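Local coordinates for cAMP factor (Mobiluncus curtisii, PDB 6JLC), which probably acts as a secreted pore-forming toxin that takes part in the co-haemolytic CAMP reaction on red blood cells, at residues A[69-72]-A[73-77]; A[128-131]-A[132-136]; A[35-38]-A[39-43]; A[149-152]-A[153-156]; A[158-161]-A[162-166]. All blocks are in the same frame, centred on the assembly; numbering follows the deposited sequence.

Contact 1: A[69-72]-A[73-77]; sequences DLIM and ARTHL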
loop_
_atom_site.group_PDB
_atom_site.type_symbol
_atom_site.label_atom_id
_atom_site.label_comp_id
_atom_site.label_asym_id
_atom_site.label_seq_id
_atom_site.Cartn_x
_atom_site.Cartn_y
_atom_site.Cartn_z
ATOM N N ASP A 69 16.264 -18.482 15.948
ATOM C CA ASP A 69 15.626 -18.951 14.723
ATOM C C ASP A 69 14.209 -18.404 14.622
ATOM O O ASP A 69 13.725 -18.099 13.524
ATOM C CB ASP A 69 15.621 -20.478 14.675
ATOM C CG ASP A 69 17.006 -21.056 14.498
ATOM O OD1 ASP A 69 17.472 -21.138 13.343
ATOM O OD2 ASP A 69 17.627 -21.417 15.519
ATOM N N LEU A 70 13.547 -18.249 15.769
ATOM C CA LEU A 70 12.202 -17.687 15.810
ATOM C C LEU A 70 12.217 -16.196 15.497
ATOM O O LEU A 70 11.387 -15.707 14.722
ATOM C CB LEU A 70 11.590 -17.950 17.185
ATOM C CG LEU A 70 10.083 -17.892 17.360
ATOM C CD1 LEU A 70 9.372 -18.834 16.387
ATOM C CD2 LEU A 70 9.765 -18.266 18.799
ATOM N N ILE A 71 13.149 -15.447 16.101
ATOM C CA ILE A 71 13.207 -14.008 15.847
ATOM C C ILE A 71 13.478 -13.740 14.370
ATOM O O ILE A 71 12.913 -12.810 13.777
ATOM C CB ILE A 71 14.261 -13.340 16.758
ATOM C CG1 ILE A 71 13.814 -13.361 18.229
ATOM C CG2 ILE A 71 14.500 -11.897 16.353
ATOM C CD1 ILE A 71 12.758 -12.293 18.600
ATOM N N MET A 72 14.336 -14.549 13.746
ATOM C CA MET A 72 14.662 -14.323 12.342
ATOM C C MET A 72 13.526 -14.775 11.428
ATOM O O MET A 72 13.316 -14.180 10.365
ATOM C CB MET A 72 15.969 -15.036 11.973
ATOM C CG MET A 72 17.222 -14.367 12.508
ATOM S SD MET A 72 17.262 -12.582 12.191
ATOM C CE MET A 72 17.173 -12.530 10.403
ATOM N N ALA A 73 12.800 -15.832 11.805
ATOM C CA ALA A 73 11.619 -16.212 11.033
ATOM C C ALA A 73 10.559 -15.109 11.081
ATOM O O ALA A 73 9.946 -14.786 10.055
ATOM C CB ALA A 73 11.056 -17.548 11.542
ATOM N N ARG A 74 10.340 -14.503 12.258
ATOM C CA ARG A 74 9.412 -13.371 12.326
ATOM C C ARG A 74 9.910 -12.208 11.475
ATOM O O ARG A 74 9.120 -11.533 10.799
ATOM C CB ARG A 74 9.200 -12.912 13.774
ATOM C CG ARG A 74 8.423 -13.895 14.666
ATOM C CD ARG A 74 7.947 -13.252 15.996
ATOM N NE ARG A 74 7.686 -14.230 17.081
ATOM C CZ ARG A 74 6.498 -14.742 17.384
ATOM N NH1 ARG A 74 5.424 -14.418 16.683
ATOM N NH2 ARG A 74 6.376 -15.600 18.387
ATOM N N THR A 75 11.226 -11.957 11.504
ATOM C CA THR A 75 11.817 -10.892 10.696
ATOM C C THR A 75 11.573 -11.143 9.215
ATOM O O THR A 75 11.106 -10.257 8.491
ATOM C CB THR A 75 13.320 -10.787 10.986
ATOM O OG1 THR A 75 13.518 -10.374 12.347
ATOM C CG2 THR A 75 13.986 -9.790 10.058
ATOM N N HIS A 76 11.892 -12.354 8.745
ATOM C CA HIS A 76 11.668 -12.677 7.340
ATOM C C HIS A 76 10.200 -12.538 6.958
ATOM O O HIS A 76 9.890 -12.108 5.842
ATOM C CB HIS A 76 12.171 -14.084 7.025
ATOM C CG HIS A 76 13.643 -14.232 7.232
ATOM N ND1 HIS A 76 14.213 -15.355 7.799
ATOM C CD2 HIS A 76 14.663 -13.372 7.001
ATOM C CE1 HIS A 76 15.521 -15.190 7.872
ATOM N NE2 HIS A 76 15.820 -13.990 7.402
ATOM N N LEU A 77 9.282 -12.888 7.864
ATOM C CA LEU A 77 7.864 -12.800 7.512
ATOM C C LEU A 77 7.398 -11.345 7.403
ATOM O O LEU A 77 6.644 -10.994 6.485
ATOM C CB LEU A 77 7.015 -13.579 8.521
ATOM C CG LEU A 77 5.494 -13.620 8.273
ATOM C CD1 LEU A 77 5.138 -14.088 6.858
ATOM C CD2 LEU A 77 4.846 -14.561 9.297
#
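Ile71 O accepts twice from Thr75: the backbone N lies 3.0 Å away and the hydroxyl OG1 2.9 Å, and the two donors arrive from opposite faces of the carbonyl plane. With OG1 beside its own backbone N (chi1 -65°), the hydroxyl folds back onto the preceding turn, and CG2 lies 4.2 Å from Met72 CE. The remaining carbonyls each take the amide four residues on, as in any alpha helix, here the first turns of helix 68-91 in the all-helical C-terminal portion of a longer CAMP factor; Asn67 OD1 receives Leu70 N. Met72 O is bonded by His76 N at 2.8 Å and also sits over one face of the imidazole, 2.9 Å above its plane and offset toward the rim; ring ND1 is close but not a hydrogen-bond partner. The bent Met72 chain brings CE to 3.6 Å from His76 NE2. Arg74 runs extended past Leu70 CD2, and its NH1 is held by the carbonyls of Val114 and Asn116.

Contact 2: A[128-131]-A[132-136]; sequences ISDL and RATYE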
loop_
_atom_site.group_PDB
_atom_site.type_symbol
_atom_site.label_atom_id
_atom_site.label_comp_id
_atom_site.label_asym_id
_atom_site.label_seq_id
_atom_site.Cartn_x
_atom_site.Cartn_y
_atom_site.Cartn_z
ATOM N N ILE A 128 5.346 -17.392 4.984
ATOM C CA ILE A 128 6.131 -16.840 3.882
ATOM C C ILE A 128 5.798 -17.579 2.588
ATOM O O ILE A 128 5.562 -16.961 1.541
ATOM C CB ILE A 128 7.633 -16.909 4.214
ATOM C CG1 ILE A 128 7.954 -15.946 5.366
ATOM C CG2 ILE A 128 8.474 -16.596 2.985
ATOM C CD1 ILE A 128 9.367 -16.066 5.915
ATOM N N SER A 129 5.755 -18.911 2.642
ATOM C CA SER A 129 5.425 -19.684 1.450
ATOM C C SER A 129 4.012 -19.377 0.965
ATOM O O SER A 129 3.758 -19.330 -0.248
ATOM C CB SER A 129 5.574 -21.179 1.741
ATOM O OG SER A 129 6.931 -21.492 1.995
ATOM N N ASP A 130 3.079 -19.160 1.895
ATOM C CA ASP A 130 1.694 -18.920 1.495
ATOM C C ASP A 130 1.533 -17.550 0.847
ATOM O O ASP A 130 0.753 -17.397 -0.099
ATOM C CB ASP A 130 0.770 -19.042 2.696
ATOM C CG ASP A 130 -0.680 -18.787 2.336
ATOM O OD1 ASP A 130 -1.273 -19.626 1.621
ATOM O OD2 ASP A 130 -1.232 -17.753 2.773
ATOM N N LEU A 131 2.229 -16.533 1.363
ATOM C CA LEU A 131 2.203 -15.236 0.695
ATOM C C LEU A 131 2.707 -15.351 -0.741
ATOM O O LEU A 131 2.099 -14.798 -1.665
ATOM C CB LEU A 131 3.042 -14.229 1.475
ATOM C CG LEU A 131 2.492 -13.757 2.819
ATOM C CD1 LEU A 131 3.609 -13.089 3.648
ATOM C CD2 LEU A 131 1.322 -12.788 2.604
ATOM N N ARG A 132 3.811 -16.074 -0.954
ATOM C CA ARG A 132 4.369 -16.183 -2.299
ATOM C C ARG A 132 3.448 -16.978 -3.209
ATOM O O ARG A 132 3.217 -16.591 -4.363
ATOM C CB ARG A 132 5.753 -16.829 -2.251
ATOM C CG ARG A 132 6.789 -15.930 -1.579
ATOM C CD ARG A 132 8.054 -16.681 -1.237
ATOM N NE ARG A 132 9.022 -15.805 -0.594
ATOM C CZ ARG A 132 10.206 -16.202 -0.148
ATOM N NH1 ARG A 132 10.567 -17.472 -0.271
ATOM N NH2 ARG A 132 11.020 -15.331 0.436
ATOM N N ALA A 133 2.932 -18.100 -2.713
ATOM C CA ALA A 133 2.035 -18.920 -3.519
ATOM C C ALA A 133 0.770 -18.152 -3.871
ATOM O O ALA A 133 0.253 -18.263 -4.995
ATOM C CB ALA A 133 1.692 -20.206 -2.771
ATOM N N THR A 134 0.258 -17.366 -2.922
ATOM C CA THR A 134 -0.976 -16.631 -3.167
ATOM C C THR A 134 -0.747 -15.524 -4.183
ATOM O O THR A 134 -1.556 -15.343 -5.100
ATOM C CB THR A 134 -1.533 -16.069 -1.858
ATOM O OG1 THR A 134 -1.799 -17.159 -0.960
ATOM C CG2 THR A 134 -2.839 -15.330 -2.109
ATOM N N TYR A 135 0.358 -14.792 -4.050
ATOM C CA TYR A 135 0.660 -13.760 -5.034
ATOM C C TYR A 135 0.779 -14.354 -6.428
ATOM O O TYR A 135 0.212 -13.823 -7.391
ATOM C CB TYR A 135 1.941 -13.021 -4.678
ATOM C CG TYR A 135 2.202 -11.924 -5.684
ATOM C CD1 TYR A 135 1.634 -10.665 -5.519
ATOM C CD2 TYR A 135 2.959 -12.162 -6.832
ATOM C CE1 TYR A 135 1.842 -9.661 -6.454
ATOM C CE2 TYR A 135 3.160 -11.165 -7.770
ATOM C CZ TYR A 135 2.597 -9.921 -7.571
ATOM O OH TYR A 135 2.800 -8.923 -8.492
ATOM N N GLU A 136 1.547 -15.440 -6.560
ATOM C CA GLU A 136 1.726 -16.049 -7.873
ATOM C C GLU A 136 0.395 -16.516 -8.447
ATOM O O GLU A 136 0.128 -16.323 -9.638
ATOM C CB GLU A 136 2.721 -17.206 -7.794
ATOM C CG GLU A 136 3.061 -17.782 -9.159
ATOM C CD GLU A 136 3.809 -19.094 -9.077
ATOM O OE1 GLU A 136 5.058 -19.066 -9.043
ATOM O OE2 GLU A 136 3.147 -20.153 -9.049
#
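Ile128 CG2 sits over one face of the Arg132 guanidinium, one turn later on helix 121-139 of this all-helical CAMP factor chain. The methyl is over the centre of the group, 3.6 Å from CZ, and the two side chains run side by side in the same direction. CG2 of Ile128 stands anti to the backbone N, which brings it over the guanidinium, while the Arg132 chain is extended from CG to NE, its CG passing 3.5 Å from Ile128 O on the way. On another side of the helix, Asp130 and Thr134 meet. Thr134 turns OG1 back to Asp130 O at 2.7 Å, and its own N reaches the same oxygen at 2.9 Å from the opposite face of the carbonyl plane. What fixes the charged end of Arg132 lies one shell out: Glu80 of helix 68-91 makes a salt bridge to NE and helps fix the rotation of the group whose face the methyl covers. Leu131 packs between the two neighbouring helices, touching Val107 and Leu77. Tyr135 leads away to Asn91 and to a cation-pi contact with Lys87. The Asp130 carboxylate also looks outward: besides a long, weak ion pair to Arg109, its OD2 is hydrogen-bonded to Ser106 OG of helix 97-114.

Contact 3: A[35-38]-A[39-43]; sequences ADWS and KEFDK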
loop_
_atom_site.group_PDB
_atom_site.type_symbol
_atom_site.label_atom_id
_atom_site.label_comp_id
_atom_site.label_asym_id
_atom_site.label_seq_id
_atom_site.Cartn_x
_atom_site.Cartn_y
_atom_site.Cartn_z
ATOM N N ALA A 35 -7.889 -0.852 1.702
ATOM C CA ALA A 35 -7.456 -2.091 1.065
ATOM C C ALA A 35 -7.766 -3.291 1.947
ATOM O O ALA A 35 -7.721 -3.216 3.176
ATOM C CB ALA A 35 -5.967 -2.040 0.744
ATOM N N ASP A 36 -8.098 -4.411 1.298
ATOM C CA ASP A 36 -8.381 -5.641 2.033
ATOM C C ASP A 36 -7.172 -6.098 2.850
ATOM O O ASP A 36 -7.331 -6.652 3.945
ATOM C CB ASP A 36 -8.820 -6.733 1.050
ATOM C CG ASP A 36 -10.099 -6.371 0.303
ATOM O OD1 ASP A 36 -11.193 -6.595 0.866
ATOM O OD2 ASP A 36 -10.013 -5.850 -0.835
ATOM N N TRP A 37 -5.959 -5.852 2.347
ATOM C CA TRP A 37 -4.756 -6.297 3.043
ATOM C C TRP A 37 -4.459 -5.503 4.316
ATOM O O TRP A 37 -3.659 -5.962 5.138
ATOM C CB TRP A 37 -3.554 -6.232 2.096
ATOM C CG TRP A 37 -3.298 -4.879 1.479
ATOM C CD1 TRP A 37 -2.992 -3.714 2.136
ATOM C CD2 TRP A 37 -3.313 -4.554 0.077
ATOM N NE1 TRP A 37 -2.822 -2.690 1.230
ATOM C CE2 TRP A 37 -3.011 -3.178 -0.038
ATOM C CE3 TRP A 37 -3.558 -5.292 -1.092
ATOM C CZ2 TRP A 37 -2.954 -2.522 -1.275
ATOM C CZ3 TRP A 37 -3.491 -4.640 -2.321
ATOM C CH2 TRP A 37 -3.188 -3.270 -2.401
ATOM N N SER A 38 -5.079 -4.338 4.515
ATOM C CA SER A 38 -4.693 -3.449 5.606
ATOM C C SER A 38 -5.518 -3.652 6.874
ATOM O O SER A 38 -5.352 -2.886 7.836
ATOM C CB SER A 38 -4.788 -1.987 5.151
ATOM O OG SER A 38 -6.120 -1.650 4.831
ATOM N N LYS A 39 -6.380 -4.673 6.907
ATOM C CA LYS A 39 -7.265 -4.875 8.053
ATOM C C LYS A 39 -6.506 -4.885 9.380
ATOM O O LYS A 39 -6.941 -4.262 10.353
ATOM C CB LYS A 39 -8.052 -6.175 7.871
ATOM C CG LYS A 39 -9.137 -6.403 8.913
ATOM C CD LYS A 39 -9.821 -7.745 8.694
ATOM C CE LYS A 39 -10.889 -8.006 9.745
ATOM N NZ LYS A 39 -11.583 -9.306 9.514
ATOM N N GLU A 40 -5.356 -5.559 9.436
ATOM C CA GLU A 40 -4.625 -5.732 10.688
ATOM C C GLU A 40 -3.270 -5.020 10.690
ATOM O O GLU A 40 -2.328 -5.460 11.359
ATOM C CB GLU A 40 -4.448 -7.221 10.984
ATOM C CG GLU A 40 -5.768 -8.000 11.164
ATOM C CD GLU A 40 -6.496 -7.653 12.460
ATOM O OE1 GLU A 40 -5.840 -7.184 13.415
ATOM O OE2 GLU A 40 -7.732 -7.858 12.522
ATOM N N PHE A 41 -3.151 -3.901 9.972
ATOM C CA PHE A 41 -1.861 -3.211 9.931
ATOM C C PHE A 41 -1.444 -2.708 11.314
ATOM O O PHE A 41 -0.249 -2.675 11.624
ATOM C CB PHE A 41 -1.896 -2.057 8.921
ATOM C CG PHE A 41 -1.500 -2.454 7.500
ATOM C CD1 PHE A 41 -1.509 -3.782 7.093
ATOM C CD2 PHE A 41 -1.117 -1.483 6.572
ATOM C CE1 PHE A 41 -1.145 -4.144 5.788
ATOM C CE2 PHE A 41 -0.756 -1.838 5.266
ATOM C CZ PHE A 41 -0.767 -3.166 4.875
ATOM N N ASP A 42 -2.407 -2.343 12.168
ATOM C CA ASP A 42 -2.073 -1.881 13.521
ATOM C C ASP A 42 -1.342 -2.959 14.317
ATOM O O ASP A 42 -0.314 -2.695 14.956
ATOM C CB ASP A 42 -3.347 -1.456 14.258
ATOM C CG ASP A 42 -3.877 -0.116 13.786
ATOM O OD1 ASP A 42 -3.079 0.689 13.259
ATOM O OD2 ASP A 42 -5.092 0.131 13.955
ATOM N N LYS A 43 -1.872 -4.181 14.298
ATOM C CA LYS A 43 -1.204 -5.300 14.953
ATOM C C LYS A 43 0.182 -5.544 14.358
ATOM O O LYS A 43 1.146 -5.806 15.090
ATOM C CB LYS A 43 -2.076 -6.547 14.823
ATOM C CG LYS A 43 -1.407 -7.832 15.242
ATOM C CD LYS A 43 -2.408 -8.964 15.264
ATOM C CE LYS A 43 -3.368 -8.809 16.420
ATOM N NZ LYS A 43 -3.683 -10.133 17.000
HETATM O O HOH W 1 -4.539 -7.385 7.168
#
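A type I beta turn from Ser38 to Phe41 carries the chain from a short 3-10 segment, 36-38, into helix 41-59. Its closing bond runs from Phe41 N to Ser38 O at 3.2 Å, the donor standing well above the carbonyl plane. The Phe41 ring folds back against this turn: Ser38 CA lies over one face in a CH-pi contact, 3.7 Å from the ring centroid. Trp37 CD1 touches Phe41 CZ at 3.6 Å; the planes are 22° from parallel but slid so far apart that the rings barely overlap. Trp37 CG sits between the backbone N and the carbonyl carbon (chi1 56°), which lets Ala35 CB pack on one indole face. This is the junction between helices 8-31 and 41-59 of the helical fold, where Trp37 packs on Ile28 and on Val85 of helix 68-91, and Phe41 on Leu25. Ala35 O receives both Ser38 N and Ser38 OG from the same face, the hydroxyl at 2.8 Å. A water bridges the turn, donating to Trp37 O at 2.6 Å and accepting at 3.0 Å from the N of Glu40, the N-cap residue.

Contact 4: A[149-152]-A[153-156]; sequences TATI and YVKD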
loop_
_atom_site.group_PDB
_atom_site.type_symbol
_atom_site.label_atom_id
_atom_site.label_comp_id
_atom_site.label_asym_id
_atom_site.label_seq_id
_atom_site.Cartn_x
_atom_site.Cartn_y
_atom_site.Cartn_z
ATOM N N THR A 149 -17.715 -2.827 -11.755
ATOM C CA THR A 149 -17.641 -1.804 -10.721
ATOM C C THR A 149 -16.195 -1.613 -10.299
ATOM O O THR A 149 -15.464 -2.589 -10.090
ATOM C CB THR A 149 -18.496 -2.194 -9.514
ATOM O OG1 THR A 149 -19.836 -2.412 -9.953
ATOM C CG2 THR A 149 -18.499 -1.076 -8.463
ATOM N N ALA A 150 -15.771 -0.355 -10.195
ATOM C CA ALA A 150 -14.402 -0.085 -9.788
ATOM C C ALA A 150 -14.158 -0.655 -8.398
ATOM O O ALA A 150 -14.995 -0.509 -7.498
ATOM C CB ALA A 150 -14.134 1.422 -9.810
ATOM N N THR A 151 -13.044 -1.364 -8.242
ATOM C CA THR A 151 -12.606 -1.775 -6.921
ATOM C C THR A 151 -12.044 -0.565 -6.178
ATOM O O THR A 151 -11.849 0.513 -6.746
ATOM C CB THR A 151 -11.543 -2.862 -7.028
ATOM O OG1 THR A 151 -10.411 -2.324 -7.736
ATOM C CG2 THR A 151 -12.090 -4.084 -7.780
ATOM N N ILE A 152 -11.762 -0.747 -4.887
ATOM C CA ILE A 152 -11.130 0.345 -4.150
ATOM C C ILE A 152 -9.734 0.629 -4.693
ATOM O O ILE A 152 -9.231 1.751 -4.571
ATOM C CB ILE A 152 -11.086 0.028 -2.647
ATOM C CG1 ILE A 152 -10.113 -1.109 -2.427
ATOM C CG2 ILE A 152 -12.462 -0.332 -2.122
ATOM C CD1 ILE A 152 -9.265 -0.858 -1.301
ATOM N N TYR A 153 -9.085 -0.366 -5.309
ATOM C CA TYR A 153 -7.755 -0.144 -5.872
ATOM C C TYR A 153 -7.814 0.790 -7.078
ATOM O O TYR A 153 -6.956 1.664 -7.230
ATOM C CB TYR A 153 -7.110 -1.489 -6.223
ATOM C CG TYR A 153 -7.251 -2.403 -5.033
ATOM C CD1 TYR A 153 -6.350 -2.326 -3.979
ATOM C CD2 TYR A 153 -8.339 -3.263 -4.915
ATOM C CE1 TYR A 153 -6.507 -3.122 -2.853
ATOM C CE2 TYR A 153 -8.504 -4.055 -3.793
ATOM C CZ TYR A 153 -7.580 -3.983 -2.769
ATOM O OH TYR A 153 -7.736 -4.782 -1.654
ATOM N N VAL A 154 -8.836 0.638 -7.923
ATOM C CA VAL A 154 -9.028 1.562 -9.042
ATOM C C VAL A 154 -9.441 2.938 -8.526
ATOM O O VAL A 154 -8.953 3.970 -9.004
ATOM C CB VAL A 154 -10.063 0.988 -10.033
ATOM C CG1 VAL A 154 -10.441 2.034 -11.098
ATOM C CG2 VAL A 154 -9.514 -0.253 -10.713
ATOM N N LYS A 155 -10.366 2.971 -7.563
ATOM C CA LYS A 155 -10.760 4.228 -6.924
ATOM C C LYS A 155 -9.568 4.938 -6.296
ATOM O O LYS A 155 -9.514 6.175 -6.291
ATOM C CB LYS A 155 -11.828 3.962 -5.860
ATOM C CG LYS A 155 -13.248 3.831 -6.405
ATOM C CD LYS A 155 -13.740 5.155 -6.978
ATOM C CE LYS A 155 -15.177 5.068 -7.498
ATOM N NZ LYS A 155 -16.140 5.024 -6.362
ATOM N N ASP A 156 -8.606 4.182 -5.752
ATOM C CA ASP A 156 -7.422 4.819 -5.183
ATOM C C ASP A 156 -6.559 5.467 -6.259
ATOM O O ASP A 156 -5.940 6.503 -6.003
ATOM C CB ASP A 156 -6.619 3.805 -4.364
ATOM C CG ASP A 156 -7.346 3.381 -3.073
ATOM O OD1 ASP A 156 -8.191 4.158 -2.576
ATOM O OD2 ASP A 156 -7.086 2.270 -2.555
#
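Both Thr151 OG1 (chi1 61°) and Ile152 CG1 (chi1 69°) sit between their backbone N and carbonyl carbon, which turns OG1 toward the amide of Val154 and CG1 over the Tyr153 ring. Thr151 is the N-cap of helix 152-173: its hydroxyl oxygen accepts from Val154 N in a weak capping bond of 3.4 Å, and the same atom lies in plane at the edge of the Tyr153 ring. Ile152 runs alongside that ring, placing CG1 over its face in a CH-pi contact 3.7 Å from the centroid, with CD1 reaching on to CZ. Thr151 O takes Lys155 N at 3.0 Å in a nearly straight bond (174°). Behind the cap, Ala150 CB rests on Val154 CG1 at 4.0 Å, next to Cys206 of helix 203-222. The polar end of Lys155 goes further afield, NZ being held by the carbonyls of Trp196 and Lys198. Ile152 O accepts Asp156 N at 2.8 Å, yet Asp156 OD2 comes within 3.0 Å of the same oxygen. Two acceptors that close, with Glu32 near the carboxylate as well, would probably raise the affinity of Asp156 for a proton.

Contact 5: A[158-161]-A[162-166]; sequences LNKA and IWNTR. With ACT (acetate ion), chain B.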
loop_
_atom_site.group_PDB
_atom_site.type_symbol
_atom_site.label_atom_id
_atom_site.label_comp_id
_atom_site.label_asym_id
_atom_site.label_seq_id
_atom_site.Cartn_x
_atom_site.Cartn_y
_atom_site.Cartn_z
ATOM N N LEU A 158 -7.773 6.923 -8.914
ATOM C CA LEU A 158 -8.507 8.140 -9.198
ATOM C C LEU A 158 -8.244 9.166 -8.089
ATOM O O LEU A 158 -8.022 10.308 -8.333
ATOM C CB LEU A 158 -9.975 7.863 -9.312
ATOM C CG LEU A 158 -10.890 9.053 -9.409
ATOM C CD1 LEU A 158 -10.442 10.020 -10.472
ATOM C CD2 LEU A 158 -12.315 8.661 -9.592
ATOM N N ASN A 159 -8.253 8.700 -6.863
ATOM C CA ASN A 159 -7.989 9.573 -5.738
ATOM C C ASN A 159 -6.607 10.146 -5.814
ATOM O O ASN A 159 -6.401 11.274 -5.528
ATOM C CB ASN A 159 -8.229 8.885 -4.412
ATOM C CG ASN A 159 -8.614 9.858 -3.323
ATOM O OD1 ASN A 159 -8.348 9.660 -2.168
ATOM N ND2 ASN A 159 -9.231 10.901 -3.713
ATOM N N LYS A 160 -5.652 9.332 -6.213
ATOM C CA LYS A 160 -4.291 9.832 -6.387
ATOM C C LYS A 160 -4.234 10.937 -7.436
ATOM O O LYS A 160 -3.552 11.954 -7.244
ATOM C CB LYS A 160 -3.353 8.684 -6.763
ATOM C CG LYS A 160 -1.890 8.952 -6.422
ATOM C CD LYS A 160 -1.074 7.665 -6.365
ATOM C CE LYS A 160 -1.467 6.811 -5.161
ATOM N NZ LYS A 160 -1.420 5.354 -5.468
ATOM N N ALA A 161 -4.946 10.758 -8.555
ATOM C CA ALA A 161 -4.980 11.790 -9.588
ATOM C C ALA A 161 -5.642 13.065 -9.076
ATOM O O ALA A 161 -5.187 14.173 -9.380
ATOM C CB ALA A 161 -5.703 11.264 -10.839
ATOM N N ILE A 162 -6.714 12.931 -8.282
ATOM C CA ILE A 162 -7.352 14.110 -7.704
ATOM C C ILE A 162 -6.362 14.860 -6.825
ATOM O O ILE A 162 -6.198 16.082 -6.932
ATOM C CB ILE A 162 -8.609 13.704 -6.905
ATOM C CG1 ILE A 162 -9.682 13.140 -7.852
ATOM C CG2 ILE A 162 -9.139 14.880 -6.053
ATOM C CD1 ILE A 162 -10.846 12.470 -7.123
ATOM N N TRP A 163 -5.688 14.138 -5.932
ATOM C CA TRP A 163 -4.763 14.806 -5.022
ATOM C C TRP A 163 -3.567 15.369 -5.773
ATOM O O TRP A 163 -3.142 16.497 -5.505
ATOM C CB TRP A 163 -4.325 13.842 -3.925
ATOM C CG TRP A 163 -5.322 13.784 -2.840
ATOM C CD1 TRP A 163 -6.175 12.754 -2.558
ATOM C CD2 TRP A 163 -5.610 14.821 -1.894
ATOM N NE1 TRP A 163 -6.967 13.082 -1.484
ATOM C CE2 TRP A 163 -6.639 14.345 -1.056
ATOM C CE3 TRP A 163 -5.089 16.104 -1.670
ATOM C CZ2 TRP A 163 -7.161 15.108 -0.004
ATOM C CZ3 TRP A 163 -5.613 16.863 -0.625
ATOM C CH2 TRP A 163 -6.635 16.360 0.192
ATOM N N ASN A 164 -3.027 14.604 -6.731
ATOM C CA ASN A 164 -1.954 15.124 -7.572
ATOM C C ASN A 164 -2.369 16.420 -8.246
ATOM O O ASN A 164 -1.558 17.350 -8.376
ATOM C CB ASN A 164 -1.550 14.108 -8.642
ATOM C CG ASN A 164 -0.676 13.002 -8.106
ATOM O OD1 ASN A 164 -0.078 13.129 -7.036
ATOM N ND2 ASN A 164 -0.585 11.905 -8.856
ATOM N N THR A 165 -3.630 16.503 -8.696
ATOM C CA THR A 165 -4.073 17.705 -9.401
ATOM C C THR A 165 -4.232 18.869 -8.438
ATOM O O THR A 165 -3.895 20.009 -8.776
ATOM C CB THR A 165 -5.383 17.435 -10.150
ATOM O OG1 THR A 165 -5.203 16.310 -11.017
ATOM C CG2 THR A 165 -5.803 18.639 -10.975
ATOM N N ARG A 166 -4.738 18.599 -7.234
ATOM C CA ARG A 166 -4.850 19.650 -6.224
ATOM C C ARG A 166 -3.479 20.208 -5.857
ATOM O O ARG A 166 -3.288 21.426 -5.794
ATOM C CB ARG A 166 -5.549 19.102 -4.982
ATOM C CG ARG A 166 -7.022 18.838 -5.145
ATOM C CD ARG A 166 -7.523 18.019 -3.972
ATOM N NE ARG A 166 -8.974 18.021 -3.910
ATOM C CZ ARG A 166 -9.698 17.048 -3.367
ATOM N NH1 ARG A 166 -9.101 15.992 -2.820
ATOM N NH2 ARG A 166 -11.018 17.139 -3.358
HETATM C C ACT B . -11.296 20.410 -4.934
HETATM O O ACT B . -10.053 20.546 -4.726
HETATM O OXT ACT B . -12.070 19.537 -4.475
HETATM C CH3 ACT B . -11.972 21.438 -5.893
HETATM O O HOH W 2 -10.631 13.130 -2.657
#
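An acetate ion, probably from the crystallisation liquor, is gripped by two parallel bonds from Arg166: NE to its O at 2.9 Å and NH2 to its OXT at 2.8 Å, both close to straight and at the guanidinium edge; Arg169 NH1 adds a further bond. The same guanidinium lies close to its helix neighbours, with Ile162 CG2 over one face and NH1 standing above the rim of the Trp163 indole. A water ties this end to the preceding turn, accepting from Arg166 NH1 and, at 2.8 Å, from Asn159 ND2. Asn159 CG is anti to the backbone N (chi1 -152°), which lays the amide beside Trp163 with the two planes 70° apart; OD1 is in plane with the indole edge but 3.8 Å from NE1. Lys160 and Asn164 likewise run side by side, CG to ND2. On the buried side, Leu158 CG meets Ile162 CD1 at 4.1 Å, and both pack on helix 203-222, through Ala209 and Leu213 respectively. Ala161 O is doubly held by Thr165, OG1 at 2.7 Å and N at 2.9 Å, from opposite faces of its plane. A polar side with Asn159, Asn164, Arg166 and the exposed Trp163, and an aliphatic side with Leu158 and Ile162, make this an amphipathic stretch of helix 152-173, typical of a helical bundle, here packed against helices 179-197 and 203-222.

Contacts 1 and 2 lie on neighbouring helices, 68-91 and 121-139, and touch: Ile128 CD1 packs on His76 CB at 3.6 Å, and Leu77 CD1 on Leu131 CD1 at 3.7 Å. Contact 3 stays clear of both, its nearest atoms about 10 Å from contact 1 and about 8 Å from contact 2. It does touch contact 4, where Asp36 OD2 lies 2.6 Å from Tyr153 OH in a probable hydrogen bond and Trp37 CH2 meets Tyr153 CE1 at 3.4 Å. Contacts 4 and 5 share helix 152-173, their centres about 14 Å apart. The acetate belongs to contact 5, whose centre is about 38 Å from that of contact 1, across the chain's centre.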